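Local coordinates for protein aminotransferase TlmJ (Streptoalloteichus hindustanus, PDB 5UID) that probably catalyses pyridoxal 5'-phosphate-dependent transamination in natural-product biosynthesis, as a member of the DegT/DnrJ/EryC1 aminotransferase family, at residues A[19-24]-A[251-256]; A[38-43]-A[194-199]; A[23-26]-A[30-33]; A[181-184]-A[190-193]. All coordinates share one frame; numbering follows the deposited sequence.

Interaction 1: residues A[19-24]-A[251-256]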
loop_
_atom_site.group_PDB
_atom_site.type_symbol
_atom_site.label_atom_id
_atom_site.label_comp_id
_atom_site.label_asym_id
_atom_site.label_seq_id
_atom_site.Cartn_x
_atom_site.Cartn_y
_atom_site.Cartn_z
ATOM N N LEU A 19 -15.214 -6.614 13.553
ATOM C CA LEU A 19 -15.956 -5.358 13.480
ATOM C C LEU A 19 -15.811 -4.557 14.766
ATOM O O LEU A 19 -15.655 -3.332 14.727
ATOM C CB LEU A 19 -17.432 -5.630 13.194
ATOM C CG LEU A 19 -17.829 -5.944 11.754
ATOM C CD1 LEU A 19 -19.260 -6.457 11.709
ATOM C CD2 LEU A 19 -17.663 -4.711 10.870
ATOM N N ALA A 20 -15.866 -5.233 15.916
ATOM C CA ALA A 20 -15.735 -4.535 17.191
ATOM C C ALA A 20 -14.372 -3.869 17.313
ATOM O O ALA A 20 -14.257 -2.773 17.874
ATOM C CB ALA A 20 -15.971 -5.503 18.350
ATOM N N ALA A 21 -13.325 -4.514 16.791
ATOM C CA ALA A 21 -12.005 -3.889 16.780
ATOM C C ALA A 21 -12.005 -2.637 15.913
ATOM O O ALA A 21 -11.490 -1.589 16.318
ATOM C CB ALA A 21 -10.952 -4.887 16.294
ATOM N N VAL A 22 -12.591 -2.726 14.717
ATOM C CA VAL A 22 -12.686 -1.561 13.842
ATOM C C VAL A 22 -13.489 -0.455 14.512
ATOM O O VAL A 22 -13.148 0.731 14.411
ATOM C CB VAL A 22 -13.296 -1.959 12.484
ATOM C CG1 VAL A 22 -13.545 -0.728 11.632
ATOM C CG2 VAL A 22 -12.386 -2.939 11.754
ATOM N N ARG A 23 -14.564 -0.827 15.214
ATOM C CA ARG A 23 -15.421 0.158 15.865
ATOM C C ARG A 23 -14.637 1.002 16.864
ATOM O O ARG A 23 -14.728 2.235 16.857
ATOM C CB ARG A 23 -16.592 -0.541 16.558
ATOM C CG ARG A 23 -17.615 0.417 17.157
ATOM C CD ARG A 23 -18.689 -0.314 17.954
ATOM N NE ARG A 23 -19.415 -1.295 17.151
ATOM C CZ ARG A 23 -19.378 -2.608 17.358
ATOM N NH1 ARG A 23 -18.654 -3.104 18.352
ATOM N NH2 ARG A 23 -20.072 -3.427 16.575
ATOM N N GLU A 24 -13.853 0.356 17.734
ATOM C CA GLU A 24 -13.138 1.117 18.754
ATOM C C GLU A 24 -11.969 1.897 18.164
ATOM O O GLU A 24 -11.594 2.944 18.704
ATOM C CB GLU A 24 -12.671 0.193 19.883
ATOM C CG GLU A 24 -11.638 -0.847 19.503
ATOM C CD GLU A 24 -11.305 -1.775 20.663
ATOM O OE1 GLU A 24 -12.238 -2.184 21.387
ATOM O OE2 GLU A 24 -10.111 -2.083 20.858
ATOM N N ALA A 251 -6.206 -1.816 10.088
ATOM C CA ALA A 251 -5.800 -3.147 9.654
ATOM C C ALA A 251 -5.101 -3.904 10.777
ATOM O O ALA A 251 -5.306 -5.111 10.940
ATOM C CB ALA A 251 -4.892 -3.042 8.430
ATOM N N ALA A 252 -4.274 -3.209 11.563
ATOM C CA ALA A 252 -3.544 -3.872 12.638
ATOM C C ALA A 252 -4.490 -4.414 13.703
ATOM O O ALA A 252 -4.273 -5.511 14.232
ATOM C CB ALA A 252 -2.531 -2.908 13.258
ATOM N N SER A 253 -5.544 -3.662 14.034
ATOM C CA SER A 253 -6.491 -4.139 15.039
ATOM C C SER A 253 -7.243 -5.368 14.544
ATOM O O SER A 253 -7.548 -6.274 15.328
ATOM C CB SER A 253 -7.468 -3.028 15.420
ATOM O OG SER A 253 -8.384 -2.762 14.373
ATOM N N ILE A 254 -7.553 -5.414 13.248
ATOM C CA ILE A 254 -8.106 -6.630 12.662
ATOM C C ILE A 254 -7.101 -7.772 12.759
ATOM O O ILE A 254 -7.469 -8.921 13.033
ATOM C CB ILE A 254 -8.530 -6.370 11.204
ATOM C CG1 ILE A 254 -9.632 -5.311 11.153
ATOM C CG2 ILE A 254 -8.994 -7.658 10.533
ATOM C CD1 ILE A 254 -10.087 -4.987 9.748
ATOM N N GLY A 255 -5.817 -7.471 12.546
ATOM C CA GLY A 255 -4.804 -8.517 12.565
ATOM C C GLY A 255 -4.688 -9.213 13.908
ATOM O O GLY A 255 -4.527 -10.435 13.972
ATOM N N SER A 256 -4.754 -8.448 15.000
ATOM C CA SER A 256 -4.685 -9.057 16.322
ATOM C C SER A 256 -5.858 -10.001 16.553
ATOM O O SER A 256 -5.704 -11.051 17.187
ATOM C CB SER A 256 -4.642 -7.976 17.402
ATOM O OG SER A 256 -3.387 -7.322 17.415
#
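A21 and V22 face S253 and I254 where helix 16-28 packs against helix 249-280, a roughly antiparallel helix pair in a DegT-type aminotransferase. The local axes of the two segments approach to 8.6 Å at 146°. The backbones come closest at A21 and S253, whose CA atoms lie 5.8 Å apart, a spacing that small residues on both helices permit.

The apolar part of the contact is made by branched side chains. V22 CG2 meets the end of I254, at 3.7 Å from CD1, and lies equally near CG1. A chi1 of -62°, with CG1 anti to the carbonyl carbon, turns that branch of I254 to the valine, and the extended chi2 lays CD1 alongside. This isoleucine is also part of the PLP pocket, and F26 of the second subunit packs on it, so the same side chain serves helix pair, PLP pocket and dimer interface.

The remaining contact brings a methyl to a polar group without a hydrogen bond. A21 CB sits 3.8 Å from S253 O. The serine hydroxyl is turned back on its own helix: chi1 of 71° sets OG between the backbone N and the carbonyl carbon, and it bonds to V250 O. What S253 offers the opposing helix is therefore the flank of an occupied hydroxyl, with OG 3.8 Å from A21 CB.

Interaction 2: residues A[38-43]-A[194-199]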
loop_
_atom_site.group_PDB
_atom_site.type_symbol
_atom_site.label_atom_id
_atom_site.label_comp_id
_atom_site.label_asym_id
_atom_site.label_seq_id
_atom_site.Cartn_x
_atom_site.Cartn_y
_atom_site.Cartn_z
ATOM N N LYS A 38 1.715 -1.386 16.985
ATOM C CA LYS A 38 2.730 -1.899 17.898
ATOM C C LYS A 38 2.261 -3.182 18.574
ATOM O O LYS A 38 3.049 -4.117 18.759
ATOM C CB LYS A 38 3.084 -0.835 18.936
ATOM C CG LYS A 38 4.285 -1.181 19.807
ATOM C CD LYS A 38 4.586 -0.073 20.807
ATOM C CE LYS A 38 5.727 -0.462 21.736
ATOM N NZ LYS A 38 6.020 0.598 22.743
ATOM N N VAL A 39 0.979 -3.251 18.934
ATOM C CA VAL A 39 0.452 -4.455 19.570
ATOM C C VAL A 39 0.452 -5.625 18.592
ATOM O O VAL A 39 0.854 -6.742 18.941
ATOM C CB VAL A 39 -0.953 -4.184 20.139
ATOM C CG1 VAL A 39 -1.649 -5.489 20.495
ATOM C CG2 VAL A 39 -0.859 -3.276 21.362
ATOM N N PHE A 40 0.011 -5.391 17.352
ATOM C CA PHE A 40 -0.032 -6.473 16.370
ATOM C C PHE A 40 1.367 -6.980 16.039
ATOM O O PHE A 40 1.573 -8.190 15.892
ATOM C CB PHE A 40 -0.753 -6.013 15.102
ATOM C CG PHE A 40 -0.882 -7.086 14.055
ATOM C CD1 PHE A 40 -1.257 -8.374 14.404
ATOM C CD2 PHE A 40 -0.642 -6.804 12.719
ATOM C CE1 PHE A 40 -1.379 -9.365 13.445
ATOM C CE2 PHE A 40 -0.768 -7.788 11.754
ATOM C CZ PHE A 40 -1.136 -9.071 12.118
ATOM N N GLU A 41 2.339 -6.072 15.913
ATOM C CA GLU A 41 3.721 -6.500 15.719
ATOM C C GLU A 41 4.188 -7.371 16.880
ATOM O O GLU A 41 4.767 -8.445 16.673
ATOM C CB GLU A 41 4.634 -5.282 15.554
ATOM C CG GLU A 41 4.479 -4.563 14.223
ATOM C CD GLU A 41 5.476 -3.432 14.046
ATOM O OE1 GLU A 41 6.311 -3.222 14.948
ATOM O OE2 GLU A 41 5.429 -2.755 12.998
ATOM N N ALA A 42 3.931 -6.929 18.113
ATOM C CA ALA A 42 4.317 -7.723 19.276
ATOM C C ALA A 42 3.586 -9.059 19.299
ATOM O O ALA A 42 4.172 -10.091 19.654
ATOM C CB ALA A 42 4.051 -6.939 20.560
ATOM N N ASP A 43 2.304 -9.063 18.924
ATOM C CA ASP A 43 1.550 -10.310 18.869
ATOM C C ASP A 43 2.123 -11.250 17.815
ATOM O O ASP A 43 2.332 -12.441 18.075
ATOM C CB ASP A 43 0.076 -10.019 18.584
ATOM C CG ASP A 43 -0.636 -9.391 19.766
ATOM O OD1 ASP A 43 -0.025 -9.311 20.853
ATOM O OD2 ASP A 43 -1.805 -8.978 19.606
ATOM N N GLY A 194 -2.409 -6.041 3.958
ATOM C CA GLY A 194 -1.450 -5.996 5.041
ATOM C C GLY A 194 -0.254 -6.895 4.819
ATOM O O GLY A 194 -0.370 -7.964 4.211
ATOM N N GLY A 195 0.910 -6.465 5.308
ATOM C CA GLY A 195 2.115 -7.254 5.186
ATOM C C GLY A 195 2.908 -7.226 6.477
ATOM O O GLY A 195 2.619 -6.456 7.398
HETATM N N MSE A 196 3.921 -8.078 6.524
HETATM C CA MSE A 196 4.801 -8.138 7.678
HETATM C C MSE A 196 6.191 -8.581 7.254
HETATM O O MSE A 196 6.342 -9.465 6.413
HETATM C CB MSE A 196 4.238 -9.086 8.737
HETATM C CG MSE A 196 4.961 -9.016 10.072
HETATM SE SE MSE A 196 4.480 -7.456 11.147
HETATM C CE MSE A 196 2.686 -8.009 11.668
ATOM N N LEU A 197 7.206 -7.951 7.834
ATOM C CA LEU A 197 8.596 -8.308 7.598
ATOM C C LEU A 197 9.219 -8.821 8.888
ATOM O O LEU A 197 8.907 -8.329 9.975
ATOM C CB LEU A 197 9.392 -7.108 7.081
ATOM C CG LEU A 197 9.175 -6.715 5.623
ATOM C CD1 LEU A 197 9.794 -5.358 5.355
ATOM C CD2 LEU A 197 9.775 -7.769 4.709
ATOM N N CYS A 198 10.095 -9.815 8.763
ATOM C CA CYS A 198 10.878 -10.307 9.887
ATOM C C CYS A 198 12.331 -10.419 9.456
ATOM O O CYS A 198 12.637 -11.082 8.459
ATOM C CB CYS A 198 10.365 -11.661 10.387
ATOM S SG CYS A 198 11.264 -12.301 11.823
ATOM N N PHE A 199 13.218 -9.772 10.203
ATOM C CA PHE A 199 14.638 -9.742 9.887
ATOM C C PHE A 199 15.425 -10.471 10.964
ATOM O O PHE A 199 15.171 -10.295 12.159
ATOM C CB PHE A 199 15.146 -8.303 9.763
ATOM C CG PHE A 199 14.520 -7.537 8.638
ATOM C CD1 PHE A 199 13.342 -6.838 8.832
ATOM C CD2 PHE A 199 15.111 -7.516 7.385
ATOM C CE1 PHE A 199 12.763 -6.132 7.796
ATOM C CE2 PHE A 199 14.536 -6.811 6.346
ATOM C CZ PHE A 199 13.361 -6.119 6.550
#
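F40 is the first residue of helix 35-48 in this segment to touch strand 195-199, a helix-on-sheet contact at one side of the seven-stranded mixed sheet of the aminotransferase fold. The nearest CA pair, E41 and M196, is still 8.3 Å apart, so side chains must bridge the gap. The phenylalanine reaches inward because its CG is anti to the backbone N (chi1 -178°). The methyl CE of M196, a selenomethionine in this crystal, comes obliquely upon the ring, nearest CE2 at 3.5 Å, with CD2 and CZ a little farther from the same methyl. The M196 chain leaves the strand towards the helix and then bends at both chi2 (77°) and chi3 (72°), which brings CE round to the ring. F40 also packs on A252 and S256 of helix 249-280, and is thus held between a helix and the strand.

E41 follows with a different use of its length. Its carboxylate continues to strand 55-58, where OE2 is hydrogen-bonded to S57 N, so the polar end is spent on the neighbouring strand and only the methylene part meets M196. There the aliphatic chain passes the selenium, CG lying 4.2 Å from M196 SE.

Interaction 3: residues A[23-26]-A[30-33]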
loop_
_atom_site.group_PDB
_atom_site.type_symbol
_atom_site.label_atom_id
_atom_site.label_comp_id
_atom_site.label_asym_id
_atom_site.label_seq_id
_atom_site.Cartn_x
_atom_site.Cartn_y
_atom_site.Cartn_z
ATOM N N ARG A 23 -14.564 -0.827 15.214
ATOM C CA ARG A 23 -15.421 0.158 15.865
ATOM C C ARG A 23 -14.637 1.002 16.864
ATOM O O ARG A 23 -14.728 2.235 16.857
ATOM C CB ARG A 23 -16.592 -0.541 16.558
ATOM C CG ARG A 23 -17.615 0.417 17.157
ATOM C CD ARG A 23 -18.689 -0.314 17.954
ATOM N NE ARG A 23 -19.415 -1.295 17.151
ATOM C CZ ARG A 23 -19.378 -2.608 17.358
ATOM N NH1 ARG A 23 -18.654 -3.104 18.352
ATOM N NH2 ARG A 23 -20.072 -3.427 16.575
ATOM N N GLU A 24 -13.853 0.356 17.734
ATOM C CA GLU A 24 -13.138 1.117 18.754
ATOM C C GLU A 24 -11.969 1.897 18.164
ATOM O O GLU A 24 -11.594 2.944 18.704
ATOM C CB GLU A 24 -12.671 0.193 19.883
ATOM C CG GLU A 24 -11.638 -0.847 19.503
ATOM C CD GLU A 24 -11.305 -1.775 20.663
ATOM O OE1 GLU A 24 -12.238 -2.184 21.387
ATOM O OE2 GLU A 24 -10.111 -2.083 20.858
ATOM N N VAL A 25 -11.389 1.422 17.059
ATOM C CA VAL A 25 -10.396 2.226 16.353
ATOM C C VAL A 25 -11.044 3.476 15.769
ATOM O O VAL A 25 -10.492 4.579 15.867
ATOM C CB VAL A 25 -9.692 1.389 15.269
ATOM C CG1 VAL A 25 -8.756 2.260 14.450
ATOM C CG2 VAL A 25 -8.918 0.252 15.903
ATOM N N PHE A 26 -12.222 3.329 15.155
ATOM C CA PHE A 26 -12.946 4.492 14.645
ATOM C C PHE A 26 -13.244 5.487 15.758
ATOM O O PHE A 26 -13.084 6.701 15.579
ATOM C CB PHE A 26 -14.250 4.060 13.969
ATOM C CG PHE A 26 -14.068 3.459 12.601
ATOM C CD1 PHE A 26 -12.806 3.324 12.043
ATOM C CD2 PHE A 26 -15.165 3.040 11.869
ATOM C CE1 PHE A 26 -12.646 2.772 10.788
ATOM C CE2 PHE A 26 -15.012 2.490 10.612
ATOM C CZ PHE A 26 -13.750 2.358 10.070
ATOM N N TRP A 30 -7.750 7.708 16.033
ATOM C CA TRP A 30 -6.380 7.478 15.576
ATOM C C TRP A 30 -6.393 6.243 14.683
ATOM O O TRP A 30 -6.343 5.111 15.171
ATOM C CB TRP A 30 -5.421 7.307 16.750
ATOM C CG TRP A 30 -3.978 7.372 16.336
ATOM C CD1 TRP A 30 -3.202 6.336 15.901
ATOM C CD2 TRP A 30 -3.144 8.538 16.305
ATOM N NE1 TRP A 30 -1.937 6.784 15.607
ATOM C CE2 TRP A 30 -1.875 8.132 15.847
ATOM C CE3 TRP A 30 -3.347 9.885 16.625
ATOM C CZ2 TRP A 30 -0.813 9.024 15.700
ATOM C CZ3 TRP A 30 -2.291 10.769 16.478
ATOM C CH2 TRP A 30 -1.040 10.335 16.020
ATOM N N LEU A 31 -6.463 6.465 13.371
ATOM C CA LEU A 31 -6.572 5.369 12.419
ATOM C C LEU A 31 -5.245 5.007 11.765
ATOM O O LEU A 31 -5.100 3.877 11.288
ATOM C CB LEU A 31 -7.603 5.710 11.332
ATOM C CG LEU A 31 -9.092 5.499 11.644
ATOM C CD1 LEU A 31 -9.567 6.325 12.832
ATOM C CD2 LEU A 31 -9.942 5.804 10.419
ATOM N N GLY A 32 -4.280 5.920 11.741
ATOM C CA GLY A 32 -2.978 5.641 11.169
ATOM C C GLY A 32 -2.145 4.753 12.071
ATOM O O GLY A 32 -2.602 4.240 13.093
ATOM N N ARG A 33 -0.886 4.574 11.673
ATOM C CA ARG A 33 0.045 3.773 12.459
ATOM C C ARG A 33 0.150 4.320 13.877
ATOM O O ARG A 33 0.531 5.477 14.079
ATOM C CB ARG A 33 1.419 3.754 11.794
ATOM C CG ARG A 33 1.833 2.387 11.276
ATOM C CD ARG A 33 3.268 2.379 10.764
ATOM N NE ARG A 33 4.249 2.522 11.836
ATOM C CZ ARG A 33 4.987 3.609 12.040
ATOM N NH1 ARG A 33 4.864 4.657 11.238
ATOM N NH2 ARG A 33 5.853 3.644 13.042
#
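V25 and L31 mark the closest approach of the two backbones, 6.3 Å between CA atoms, where the connection from helix 16-28 to helix 35-48 folds back onto the C-terminal end of the first helix, at the subunit interface. The turn is tied by S28 OG, which is hydrogen-bonded to both V25 O and W30 N; the backbone of L31 is bonded to D249.

L31 supplies most of the contact from the loop, and its two methyls divide the work. CD1 lies over the helix backbone, 3.6 Å from V25 O, while CD2 approaches the ring of F26, 4.1 Å from CE1. V25 CG1 completes the patch at 3.8 Å from W30 O and 4.3 Å from L31 CG. The indole of W30 turns elsewhere: NE1 donates to R33 O at 3.2 Å, nearly straight (162°) but from above the carbonyl plane, a bond that spans L31 and G32.

Helix and loop thus meet through apolar contacts and methyls lying against backbone carbonyls. L14 and A185 of the second subunit pack on F26 and L31 respectively, which implies that this patch, with F26 about 6 Å from the bound PLP, is completed by dimerisation.

Interaction 4: residues A[181-184]-A[190-193]. With PLP (pyridoxal-5'-phosphate), chain J.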
loop_
_atom_site.group_PDB
_atom_site.type_symbol
_atom_site.label_atom_id
_atom_site.label_comp_id
_atom_site.label_asym_id
_atom_site.label_seq_id
_atom_site.Cartn_x
_atom_site.Cartn_y
_atom_site.Cartn_z
ATOM N N TRP A 181 5.260 -11.848 4.988
ATOM C CA TRP A 181 3.932 -12.437 5.080
ATOM C C TRP A 181 2.917 -11.547 4.378
ATOM O O TRP A 181 3.119 -10.340 4.222
ATOM C CB TRP A 181 3.504 -12.639 6.540
ATOM C CG TRP A 181 4.245 -13.725 7.248
ATOM C CD1 TRP A 181 3.803 -14.988 7.502
ATOM C CD2 TRP A 181 5.564 -13.645 7.797
ATOM N NE1 TRP A 181 4.764 -15.702 8.174
ATOM C CE2 TRP A 181 5.857 -14.899 8.368
ATOM C CE3 TRP A 181 6.527 -12.634 7.858
ATOM C CZ2 TRP A 181 7.071 -15.170 8.991
ATOM C CZ3 TRP A 181 7.730 -12.904 8.477
ATOM C CH2 TRP A 181 7.993 -14.162 9.034
ATOM N N SER A 182 1.809 -12.159 3.963
ATOM C CA SER A 182 0.701 -11.451 3.339
ATOM C C SER A 182 -0.559 -11.617 4.172
ATOM O O SER A 182 -0.860 -12.713 4.653
ATOM C CB SER A 182 0.423 -11.951 1.923
ATOM O OG SER A 182 -0.776 -11.370 1.427
ATOM N N PHE A 183 -1.302 -10.522 4.325
ATOM C CA PHE A 183 -2.600 -10.539 4.980
ATOM C C PHE A 183 -3.692 -10.054 4.031
ATOM O O PHE A 183 -4.691 -9.473 4.466
ATOM C CB PHE A 183 -2.573 -9.699 6.257
ATOM C CG PHE A 183 -1.439 -10.044 7.193
ATOM C CD1 PHE A 183 -1.144 -11.365 7.497
ATOM C CD2 PHE A 183 -0.664 -9.043 7.759
ATOM C CE1 PHE A 183 -0.099 -11.683 8.357
ATOM C CE2 PHE A 183 0.382 -9.353 8.621
ATOM C CZ PHE A 183 0.664 -10.676 8.919
ATOM N N ASP A 184 -3.515 -10.282 2.729
ATOM C CA ASP A 184 -4.483 -9.789 1.761
ATOM C C ASP A 184 -5.744 -10.652 1.795
ATOM O O ASP A 184 -5.839 -11.640 2.528
ATOM C CB ASP A 184 -3.855 -9.694 0.364
ATOM C CG ASP A 184 -3.675 -11.047 -0.341
ATOM O OD1 ASP A 184 -4.245 -12.078 0.069
ATOM O OD2 ASP A 184 -2.946 -11.069 -1.356
ATOM N N VAL A 190 -6.321 -12.473 7.599
ATOM C CA VAL A 190 -6.726 -11.473 6.618
ATOM C C VAL A 190 -7.057 -10.166 7.325
ATOM O O VAL A 190 -7.858 -10.146 8.266
ATOM C CB VAL A 190 -7.925 -11.956 5.782
ATOM C CG1 VAL A 190 -8.402 -10.850 4.856
ATOM C CG2 VAL A 190 -7.549 -13.199 4.989
ATOM N N THR A 191 -6.444 -9.079 6.861
ATOM C CA THR A 191 -6.739 -7.728 7.324
ATOM C C THR A 191 -7.174 -6.838 6.163
ATOM O O THR A 191 -7.003 -5.617 6.210
ATOM C CB THR A 191 -5.531 -7.116 8.031
ATOM O OG1 THR A 191 -4.480 -6.899 7.079
ATOM C CG2 THR A 191 -5.026 -8.044 9.120
ATOM N N GLY A 192 -7.740 -7.439 5.117
ATOM C CA GLY A 192 -8.034 -6.715 3.895
ATOM C C GLY A 192 -6.791 -6.590 3.040
ATOM O O GLY A 192 -6.629 -7.299 2.041
ATOM N N ASP A 193 -5.906 -5.683 3.428
ATOM C CA ASP A 193 -4.549 -5.633 2.910
ATOM C C ASP A 193 -3.603 -5.470 4.089
ATOM O O ASP A 193 -3.951 -4.855 5.101
ATOM C CB ASP A 193 -4.352 -4.491 1.901
ATOM C CG ASP A 193 -4.721 -4.895 0.486
ATOM O OD1 ASP A 193 -4.298 -5.987 0.047
ATOM O OD2 ASP A 193 -5.434 -4.122 -0.187
HETATM N N1 PLP J . -9.216 -0.086 6.694
HETATM C C2 PLP J . -9.268 -1.462 6.690
HETATM C C2A PLP J . -10.238 -2.180 7.575
HETATM C C3 PLP J . -8.425 -2.193 5.862
HETATM O O3 PLP J . -8.496 -3.559 5.876
HETATM C C4 PLP J . -7.507 -1.555 5.034
HETATM C C4A PLP J . -6.274 -2.348 4.692
HETATM O O4A PLP J . -5.147 -1.975 5.020
HETATM C C5 PLP J . -7.461 -0.159 5.048
HETATM C C6 PLP J . -8.315 0.559 5.877
HETATM C C5A PLP J . -6.504 0.618 4.167
HETATM O O4P PLP J . -6.471 0.087 2.860
#
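V190 opens the return limb of the loop that follows strand 178-182, its CG2 lying 3.4 Å from D184 O. T191 then makes the one hydrogen bond between the limbs: its N donates to F183 O at 3.0 Å, almost straight (167°), in the carbonyl plane and on a lone pair. Its OG1, set between the backbone N and the carbonyl carbon, donates to D193 O at 2.9 Å, from well above that carbonyl's plane. The T191 carbonyl faces the bound PLP and accepts from its O3 at 2.6 Å. An alanine here removes the hydroxyl that D193 O accepts from, and the turn presenting the T191 carbonyl to the bound PLP would probably be less firmly held.

G192 has phi 81° and psi -77°, angles that call for glycine, and a side chain would also collide with PLP O3. With a weak bond from D193 N to T191 O, this is consistent with a classic gamma turn. G192 O receives a CA-H...O contact from D184 CA at 3.3 Å. D193 brings OD1 within 3.7 Å of D184 CB, but that atom also forms a salt bridge with R244 of the second subunit, and OD2 is hydrogen-bonded to N248 of that subunit.

On the opposite limb, S182 OG accepts from D184 N in an ST turn and also bonds the phosphate of the PLP-modified lysine at position 187. The whole loop joins neighbouring antiparallel strands 178-182 and 195-199, with F44 of helix 35-48 edge-to-face against both W181 and F183.

Overall arrangement
Interactions 2, 3 and 4 each border helix 249-280 of interaction 1. Interactions 1 and 3 share R23 and E24 on helix 16-28, their centres about 8 Å apart, and S253 OG touches V25 CG2 at 3.4 Å. Interaction 4 approaches another side of helix 249-280, T191 CG2 lying 3.5 Å from A251 O, and interactions 1 and 4 contribute A251, I254 and T191-D193 to the pocket of the bound PLP. Interaction 2 continues the sheet from interaction 4, with G194 O 2.7 Å from F183 N, and reaches interaction 1 where G255 C is 3.3 Å from F40 CE1. Interaction 3 stands about 17 Å, centre to centre, from interactions 2 and 4. Interactions 1, 3 and 4 touch the second subunit.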